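Invasion-associated protein B (Bartonella henselae, PDB 3DTD) is of unknown function but belongs to the invasion-associated locus B family and probably contributes to host-cell invasion by the bacterium. Local coordinates at residues 24-29 and 33-38; 45-50 and 156-161; 63-66 and 72-75; 81-86 and 140-145. All blocks are in the same frame, centred on the assembly; numbering follows the deposited sequence. Where two conformers were deposited one is given.

Interaction 1: residues 24-29 and 33-38; sequences SLTETY and SINCGI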
# COMPACT_ATOMS: atom_id res chain seq x y z
N SER C 24 26.73 -19.67 6.83
CA SER C 24 27.66 -19.10 5.81
C SER C 24 28.01 -17.65 6.13
O SER C 24 27.51 -16.72 5.49
CB SER C 24 27.06 -19.23 4.41
OG SER C 24 27.90 -18.65 3.42
N LEU C 25 28.88 -17.47 7.12
CA LEU C 25 29.25 -16.15 7.63
C LEU C 25 30.23 -15.42 6.71
O LEU C 25 31.20 -16.01 6.23
CB LEU C 25 29.84 -16.30 9.03
CG LEU C 25 29.44 -15.30 10.11
CD1 LEU C 25 27.95 -15.30 10.33
CD2 LEU C 25 30.14 -15.66 11.39
N THR C 26 29.98 -14.14 6.47
CA THR C 26 30.82 -13.32 5.60
C THR C 26 32.08 -12.82 6.31
O THR C 26 32.00 -12.15 7.35
CB THR C 26 30.02 -12.10 5.02
OG1 THR C 26 28.80 -12.55 4.44
CG2 THR C 26 30.85 -11.35 3.97
N GLU C 27 33.24 -13.16 5.76
CA GLU C 27 34.52 -12.63 6.22
C GLU C 27 34.91 -11.42 5.40
O GLU C 27 34.64 -11.36 4.21
CB GLU C 27 35.62 -13.69 6.12
CG GLU C 27 35.33 -14.96 6.89
CD GLU C 27 36.51 -15.91 6.92
OE1 GLU C 27 36.27 -17.14 6.90
OE2 GLU C 27 37.66 -15.44 6.98
N THR C 28 35.56 -10.45 6.04
CA THR C 28 35.93 -9.20 5.39
C THR C 28 37.44 -8.97 5.48
O THR C 28 38.02 -9.00 6.57
CB THR C 28 35.18 -8.00 6.02
OG1 THR C 28 33.78 -8.30 6.10
CG2 THR C 28 35.38 -6.73 5.19
N TYR C 29 38.05 -8.77 4.32
CA TYR C 29 39.47 -8.46 4.23
C TYR C 29 39.65 -7.24 3.34
O TYR C 29 39.63 -7.35 2.12
CB TYR C 29 40.26 -9.66 3.69
CG TYR C 29 40.22 -10.84 4.61
CD1 TYR C 29 41.12 -10.95 5.67
CD2 TYR C 29 39.28 -11.85 4.45
CE1 TYR C 29 41.08 -12.03 6.54
CE2 TYR C 29 39.22 -12.94 5.32
CZ TYR C 29 40.13 -13.02 6.36
OH TYR C 29 40.09 -14.09 7.22
N SER C 33 35.36 -9.61 0.25
CA SER C 33 34.54 -10.48 1.09
C SER C 33 34.74 -11.96 0.76
O SER C 33 35.06 -12.31 -0.38
CB SER C 33 33.06 -10.12 0.95
OG SER C 33 32.81 -8.78 1.33
N ILE C 34 34.56 -12.82 1.76
CA ILE C 34 34.64 -14.27 1.58
C ILE C 34 33.40 -14.96 2.14
O ILE C 34 33.01 -14.75 3.30
CB ILE C 34 35.93 -14.87 2.21
CG1 ILE C 34 37.16 -14.42 1.42
CG2 ILE C 34 35.89 -16.41 2.24
CD1 ILE C 34 38.46 -14.74 2.09
N ASN C 35 32.77 -15.79 1.30
CA ASN C 35 31.67 -16.64 1.70
C ASN C 35 31.92 -18.08 1.30
O ASN C 35 32.45 -18.34 0.22
CB ASN C 35 30.35 -16.14 1.10
CG ASN C 35 29.84 -14.88 1.79
OD1 ASN C 35 30.03 -13.77 1.30
ND2 ASN C 35 29.18 -15.06 2.93
N CYS C 36 31.57 -19.01 2.17
CA CYS C 36 31.71 -20.43 1.88
C CYS C 36 30.35 -21.11 1.82
O CYS C 36 29.44 -20.78 2.57
CB CYS C 36 32.60 -21.11 2.92
SG CYS C 36 34.28 -20.43 3.03
N GLY C 37 30.23 -22.06 0.90
CA GLY C 37 29.04 -22.88 0.78
C GLY C 37 29.41 -24.29 0.36
O GLY C 37 30.47 -24.50 -0.22
N ILE C 38 28.54 -25.25 0.66
CA ILE C 38 28.76 -26.63 0.26
C ILE C 38 28.17 -26.87 -1.13
O ILE C 38 26.96 -26.82 -1.33
CB ILE C 38 28.20 -27.63 1.30
CG1 ILE C 38 28.86 -27.39 2.66
CG2 ILE C 38 28.42 -29.07 0.85
CD1 ILE C 38 28.06 -27.90 3.85

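Interaction 2: residues 45-50 and 156-161; sequences CFMHRQ and SNALNR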
# COMPACT_ATOMS: atom_id res chain seq x y z
N CYS C 45 34.70 -22.14 -1.16
CA CYS C 45 34.79 -20.78 -0.67
C CYS C 45 35.13 -19.83 -1.81
O CYS C 45 36.01 -20.10 -2.62
CB CYS C 45 35.84 -20.68 0.43
SG CYS C 45 35.43 -21.67 1.89
N PHE C 46 34.40 -18.72 -1.87
CA PHE C 46 34.64 -17.73 -2.91
C PHE C 46 34.97 -16.34 -2.37
O PHE C 46 34.58 -15.96 -1.26
CB PHE C 46 33.52 -17.70 -3.97
CG PHE C 46 32.15 -17.42 -3.42
CD1 PHE C 46 31.62 -16.13 -3.46
CD2 PHE C 46 31.36 -18.45 -2.91
CE1 PHE C 46 30.34 -15.86 -2.97
CE2 PHE C 46 30.08 -18.19 -2.41
CZ PHE C 46 29.57 -16.89 -2.45
N MET C 47 35.69 -15.59 -3.20
CA MET C 47 36.26 -14.30 -2.88
C MET C 47 35.54 -13.30 -3.77
O MET C 47 35.55 -13.45 -4.99
CB MET C 47 37.72 -14.37 -3.31
CG MET C 47 38.68 -13.52 -2.56
SD MET C 47 40.33 -13.83 -3.25
CE MET C 47 40.81 -12.12 -3.37
N HIS C 48 34.91 -12.28 -3.19
CA HIS C 48 34.10 -11.38 -4.01
C HIS C 48 34.12 -9.91 -3.63
O HIS C 48 34.44 -9.55 -2.50
CB HIS C 48 32.65 -11.89 -4.13
CG HIS C 48 31.94 -12.03 -2.82
ND1 HIS C 48 31.06 -11.08 -2.35
CD2 HIS C 48 31.99 -13.00 -1.88
CE1 HIS C 48 30.59 -11.47 -1.18
NE2 HIS C 48 31.14 -12.62 -0.87
N ARG C 49 33.77 -9.07 -4.60
CA ARG C 49 33.79 -7.62 -4.50
C ARG C 49 32.77 -7.01 -5.47
O ARG C 49 32.72 -7.39 -6.64
CB ARG C 49 35.20 -7.11 -4.82
CG ARG C 49 35.32 -5.61 -5.07
CD ARG C 49 35.66 -4.86 -3.80
NE ARG C 49 35.33 -3.44 -3.89
CZ ARG C 49 34.66 -2.75 -2.97
NH1 ARG C 49 34.25 -3.34 -1.85
NH2 ARG C 49 34.43 -1.47 -3.17
N GLN C 50 31.96 -6.09 -5.02
CA GLN C 50 31.20 -5.31 -5.94
C GLN C 50 31.49 -3.86 -5.85
O GLN C 50 31.87 -3.38 -4.85
CB GLN C 50 29.73 -5.64 -5.87
CG GLN C 50 29.08 -5.25 -4.65
CD GLN C 50 27.76 -5.89 -4.49
OE1 GLN C 50 27.04 -5.57 -3.59
NE2 GLN C 50 27.44 -6.81 -5.34
N SER C 156 45.13 -9.66 -1.50
CA SER C 156 46.19 -10.56 -1.05
C SER C 156 45.79 -11.31 0.23
O SER C 156 45.92 -12.53 0.30
CB SER C 156 47.50 -9.79 -0.86
OG SER C 156 48.63 -10.59 -1.13
N ASN C 157 45.26 -10.58 1.21
CA ASN C 157 44.83 -11.17 2.48
C ASN C 157 43.62 -12.09 2.36
O ASN C 157 43.53 -13.09 3.07
CB ASN C 157 44.57 -10.09 3.53
CG ASN C 157 45.85 -9.52 4.11
OD1 ASN C 157 46.88 -10.18 4.16
ND2 ASN C 157 45.77 -8.28 4.58
N ALA C 158 42.69 -11.74 1.47
CA ALA C 158 41.55 -12.60 1.17
C ALA C 158 41.97 -13.88 0.44
O ALA C 158 41.44 -14.95 0.70
CB ALA C 158 40.48 -11.85 0.39
N LEU C 159 42.93 -13.76 -0.47
CA LEU C 159 43.44 -14.93 -1.19
C LEU C 159 44.23 -15.87 -0.28
O LEU C 159 44.14 -17.09 -0.42
CB LEU C 159 44.27 -14.51 -2.40
CG LEU C 159 44.75 -15.59 -3.37
CD1 LEU C 159 43.63 -16.52 -3.83
CD2 LEU C 159 45.41 -14.93 -4.55
N ASN C 160 44.98 -15.30 0.67
CA ASN C 160 45.65 -16.06 1.72
C ASN C 160 44.70 -16.87 2.59
O ASN C 160 45.02 -18.00 2.99
CB ASN C 160 46.48 -15.13 2.62
CG ASN C 160 47.71 -14.60 1.92
OD1 ASN C 160 48.07 -15.05 0.85
ND2 ASN C 160 48.36 -13.62 2.54
N ARG C 161 43.55 -16.29 2.89
CA ARG C 161 42.47 -16.96 3.61
C ARG C 161 41.85 -18.08 2.78
O ARG C 161 41.54 -19.14 3.31
CB ARG C 161 41.42 -15.93 4.05
CG ARG C 161 40.23 -16.49 4.83
CD ARG C 161 40.63 -17.20 6.10
NE ARG C 161 39.46 -17.65 6.84
CZ ARG C 161 39.46 -18.66 7.70
NH1 ARG C 161 40.57 -19.35 7.93
NH2 ARG C 161 38.34 -18.99 8.32

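Interaction 3: residues 63-66 and 72-75; sequences SVVL and VSGN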
# COMPACT_ATOMS: atom_id res chain seq x y z
N SER C 63 33.74 -12.20 -8.74
CA SER C 63 33.70 -13.35 -7.85
C SER C 63 34.75 -14.37 -8.29
O SER C 63 34.86 -14.66 -9.48
CB SER C 63 32.31 -13.98 -7.83
OG SER C 63 32.14 -14.80 -6.68
N VAL C 64 35.51 -14.89 -7.33
CA VAL C 64 36.73 -15.64 -7.62
C VAL C 64 36.93 -16.84 -6.67
O VAL C 64 36.66 -16.74 -5.48
CB VAL C 64 37.95 -14.66 -7.67
CG1 VAL C 64 39.15 -15.14 -6.86
CG2 VAL C 64 38.33 -14.34 -9.11
N VAL C 65 37.35 -17.97 -7.24
CA VAL C 65 37.70 -19.16 -6.46
C VAL C 65 39.15 -19.58 -6.68
O VAL C 65 39.75 -19.25 -7.71
CB VAL C 65 36.77 -20.39 -6.74
CG1 VAL C 65 35.36 -20.12 -6.25
CG2 VAL C 65 36.77 -20.76 -8.23
N LEU C 66 39.71 -20.29 -5.71
CA LEU C 66 41.04 -20.88 -5.80
C LEU C 66 40.88 -22.36 -6.15
O LEU C 66 40.35 -23.14 -5.35
CB LEU C 66 41.78 -20.73 -4.47
CG LEU C 66 43.31 -20.68 -4.33
CD1 LEU C 66 43.69 -21.48 -3.11
CD2 LEU C 66 44.12 -21.12 -5.55
N VAL C 72 43.60 -19.25 -10.07
CA VAL C 72 42.49 -18.42 -9.63
C VAL C 72 41.55 -18.12 -10.81
O VAL C 72 41.98 -17.56 -11.81
CB VAL C 72 43.01 -17.13 -8.95
CG1 VAL C 72 41.91 -16.12 -8.73
CG2 VAL C 72 43.70 -17.45 -7.63
N SER C 73 40.28 -18.51 -10.69
CA SER C 73 39.30 -18.29 -11.76
C SER C 73 37.94 -17.84 -11.22
O SER C 73 37.65 -17.98 -10.04
CB SER C 73 39.14 -19.55 -12.62
OG SER C 73 38.40 -20.55 -11.95
N GLY C 74 37.10 -17.31 -12.10
CA GLY C 74 35.74 -16.95 -11.74
C GLY C 74 35.05 -16.07 -12.76
O GLY C 74 35.24 -16.24 -13.97
N ASN C 75 34.26 -15.12 -12.28
CA ASN C 75 33.45 -14.27 -13.15
C ASN C 75 33.48 -12.79 -12.80
O ASN C 75 33.47 -12.40 -11.63
CB ASN C 75 31.99 -14.76 -13.17
CG ASN C 75 31.84 -16.08 -13.90
OD1 ASN C 75 32.16 -16.20 -15.08
ND2 ASN C 75 31.33 -17.08 -13.19

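Interaction 4: residues 81-86 and 140-145; sequences GILVSK and PGEPPL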
# COMPACT_ATOMS: atom_id res chain seq x y z
N GLY C 81 24.64 -2.94 -22.20
CA GLY C 81 24.95 -1.96 -23.23
C GLY C 81 26.37 -2.04 -23.76
O GLY C 81 26.81 -1.15 -24.50
N ILE C 82 27.08 -3.10 -23.39
CA ILE C 82 28.46 -3.32 -23.83
C ILE C 82 28.47 -4.16 -25.11
O ILE C 82 27.79 -5.18 -25.19
CB ILE C 82 29.32 -4.01 -22.71
CG1 ILE C 82 29.34 -3.17 -21.43
CG2 ILE C 82 30.75 -4.32 -23.18
CD1 ILE C 82 29.73 -1.72 -21.62
N LEU C 83 29.24 -3.70 -26.10
CA LEU C 83 29.45 -4.41 -27.35
C LEU C 83 30.12 -5.76 -27.12
O LEU C 83 31.29 -5.85 -26.77
CB LEU C 83 30.24 -3.56 -28.35
CG LEU C 83 30.40 -4.07 -29.79
CD1 LEU C 83 29.06 -4.37 -30.43
CD2 LEU C 83 31.13 -3.04 -30.59
N VAL C 84 29.32 -6.80 -27.34
CA VAL C 84 29.65 -8.18 -27.02
C VAL C 84 30.70 -8.80 -27.95
O VAL C 84 31.43 -9.73 -27.55
CB VAL C 84 28.31 -8.98 -26.98
CG1 VAL C 84 28.29 -10.17 -27.91
CG2 VAL C 84 27.90 -9.30 -25.54
N SER C 85 30.79 -8.26 -29.16
CA SER C 85 31.71 -8.77 -30.18
C SER C 85 33.14 -8.30 -29.96
O SER C 85 34.09 -8.93 -30.43
CB SER C 85 31.22 -8.39 -31.58
OG SER C 85 31.02 -7.00 -31.71
N LYS C 86 33.30 -7.19 -29.25
CA LYS C 86 34.61 -6.63 -28.93
C LYS C 86 35.03 -7.06 -27.52
O LYS C 86 34.17 -7.25 -26.65
CB LYS C 86 34.59 -5.11 -29.10
CG LYS C 86 34.52 -4.67 -30.56
CD LYS C 86 34.94 -3.22 -30.75
CE LYS C 86 36.43 -3.08 -31.01
NZ LYS C 86 36.83 -3.61 -32.35
N PRO C 140 25.99 3.97 -31.48
CA PRO C 140 26.52 4.59 -32.69
C PRO C 140 27.88 5.25 -32.47
O PRO C 140 28.03 6.10 -31.59
CB PRO C 140 25.46 5.65 -33.03
CG PRO C 140 24.21 5.11 -32.47
CD PRO C 140 24.62 4.44 -31.19
N GLY C 141 28.87 4.83 -33.25
CA GLY C 141 30.24 5.31 -33.11
C GLY C 141 31.14 4.33 -32.36
O GLY C 141 32.37 4.41 -32.46
N GLU C 142 30.51 3.42 -31.62
CA GLU C 142 31.16 2.43 -30.74
C GLU C 142 32.20 3.03 -29.76
O GLU C 142 33.40 2.75 -29.87
CB GLU C 142 31.76 1.28 -31.55
CG GLU C 142 30.72 0.41 -32.26
CD GLU C 142 31.34 -0.63 -33.17
OE1 GLU C 142 32.56 -0.87 -33.09
OE2 GLU C 142 30.59 -1.23 -33.97
N PRO C 143 31.73 3.85 -28.79
CA PRO C 143 32.65 4.54 -27.88
C PRO C 143 33.27 3.60 -26.85
O PRO C 143 32.64 2.61 -26.47
CB PRO C 143 31.74 5.58 -27.18
CG PRO C 143 30.41 5.51 -27.88
CD PRO C 143 30.32 4.14 -28.46
N PRO C 144 34.51 3.89 -26.41
CA PRO C 144 35.10 3.06 -25.36
C PRO C 144 34.55 3.38 -23.97
O PRO C 144 34.13 4.51 -23.71
CB PRO C 144 36.59 3.41 -25.45
CG PRO C 144 36.62 4.80 -25.96
CD PRO C 144 35.42 4.96 -26.85
N LEU C 145 34.55 2.37 -23.10
CA LEU C 145 34.26 2.56 -21.68
C LEU C 145 35.50 2.13 -20.92
O LEU C 145 35.82 0.93 -20.86
CB LEU C 145 33.02 1.76 -21.26
CG LEU C 145 32.43 2.00 -19.85
CD1 LEU C 145 31.92 3.42 -19.68
CD2 LEU C 145 31.32 1.00 -19.55

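Interaction 1: residues 24-29 and 33-38
Glu27 and Ile34 are the hydrogen-bonded pair of an antiparallel beta hairpin, built of strands 27-29 and 32-39, at the border of the seven-stranded sheet within this chain. Each backbone gives its N-H to the other's carbonyl: Glu27 N reaches Ile34 O, and Ile34 N reaches Glu27 O, both at 2.9 Å. Before Glu27, side chains take over the pairing.

Asn35 illustrates how. From CB, a chi1 of -74° carries CG to the side of the backbone N, and the amide then slants across Thr26. At one corner Asn35 OD1 lies 3.7 Å from Thr26 CG2 and accepts a hydrogen bond from His48 on strand 42-52. At the other corner Asn35 ND2 donates to Thr26 OG1 at 3.0 Å, the hydroxyl lying close to the amide plane. Bonds at both corners settle which way round the amide sits. Thr26 OG1 in turn bonds Val52 O of a second subunit, so the hairpin border is also an interface.

On the face that Glu27 shares with Ile34, Tyr29 OH donates to Glu27 OE2, an oxygen that also forms a salt bridge with Arg161 of helix 155-168. Ile34 CD1 touches Tyr29 CE2 at 3.8 Å. At the far end Ser24 OG donates to Cys36 O across 2.8 Å, approaching tilted 29° from the carbonyl plane.

Interaction 2: residues 45-50 and 156-161
Met47 N bonds to Val64 O on the adjacent strand, a backbone link that holds Met47 in the sheet while its side chain reaches out to Ala158 and Leu159, in residues 156-161 of helix 155-168. The contact that follows is made by apolar side chains, a case of one long thioether side chain bridging from sheet to helix. CG stands anti to the backbone N (chi1 -151°) and the chain runs straight on to the sulfur before bending at chi3, and this last bend turns the methyl back against Ala158.

Ala158 CB is therefore met twice, by Met47 CG and by Met47 CE, each at 3.8 Å, so that the thioether curves round the small methyl. The sulfur itself lies over the next helical residue: Met47 SD is 3.8 Å from Leu159 N and 4.1 Å from Leu159 CB. It meets this nitrogen by van der Waals contact. The helix brings its own polar order, for instance Asn160 N bonded to Ser156 O at 2.9 Å. All three touching residues are buried.

Around them the same methionine also packs on Phe155 and Leu162 of helix 155-168, on Trp32 of strand 32-39 and on Val64 of strand 58-66. Strand 42-52 lies between strands 32-39 and 58-66 in the sheet, with the C-terminal helix laid across the face from which Met47 projects.

Interaction 3: residues 63-66 and 72-75
Val65 and Ser73 use both of their backbone polar groups on each other: Val65 N donates to Ser73 O at 2.8 Å, almost linearly (176° at the hydrogen), and Ser73 N returns the bond to Val65 O at 3.1 Å. Two residues on, the exchange recurs, Ser63 N reaching Asn75 O and Asn75 N reaching Ser63 O, both at 2.9 Å. Between the pairs, Val64 turns its backbone bonds to Met47 on one flank and Gly74 to Ile115 on the other. Val72, which precedes Ser73, likewise bonds Phe117.

This is the hairpin of strands 58-66 and 72-78, standing in the interior of the seven-stranded antiparallel sheet, which is why both flanks find strand partners. Weaker donors add to the carbonyls already bonded: Gly74 CA comes within 3.3 Å of Ser63 O, and Val72 CA contacts Val65 O in the same manner.

Of the side chains, Val65 and Ser73 share one face. Val65 CG2 sits 3.4 Å from Ser73 O, whereas the hydroxyl of Ser73 bonds Asn67 in the connecting turn. On the other side Val64 and Val72 cross at about a right angle, CG1 of Val64 touching CG1 of Val72 at 3.5 Å. Here Leu66 CD2 also meets Val72 CG2, at 4.2 Å, and helix 155-168 closes over them, with Leu159 on Val72 and Ile163 on Leu66.

Interaction 4: residues 81-86 and 140-145
Leu83 and Glu142 meet with a methyl over a flat group: Leu83 CD2 stands above the face of the carboxylate, 3.5 Å from Glu142 CD, while the two side chains run obliquely to one another. The glutamate arrives as an extended arm, and the leucine has its CG anti to the backbone N (chi1 -172°), which directs the branch at it. Farther along, Ile82 and Leu145 approach at about a right angle, touching through single methyls, Ile82 CD1 to Leu145 CD2 at 3.8 Å.

These residues belong to the loop leading into strand 88-92 and to the turn and first residues of strand 144-151, an outer strand of the four-stranded sheet within this chain. Strand 130-136 lies between: Leu83 bonds Thr136 through its backbone and Leu145 bonds Met135, so the side chains reach across an intervening strand. A third subunit also meets this loop, its Thr105 bonding Ile82 O.

Lys86 bends at chi3 and chi4 and crosses Glu142 at about a right angle, bringing Lys86 CD to 4.1 Å from Glu142 OE1. Its NZ remains 5.1 Å from Glu142 OE1, implying at most a longer-range attraction between opposite charges, with apolar carbon making the close contacts.

How the interactions relate
Interactions 1, 2 and 3 form one continuous block in the seven-stranded sheet, whereas interaction 4 lies apart. The centre of interaction 2 is 9 Å from those of interactions 1 and 3. The disulfide between Cys36 and Cys45 ties it to interaction 1, and Met47 N, 2.7 Å from Val64 O in a probable hydrogen bond, joins it to interaction 3. Helix 155-168 serves all three. Along the chain, interactions 3 and 4 both fall inside the loop that interaction 2 closes. Interactions 1 and 4 are 35 Å apart between centres, on opposite sides of the chain's centre, and each meets a different neighbouring subunit. Glycerol, probably from crystallisation, lies about 4 Å from the Tyr29 side chain.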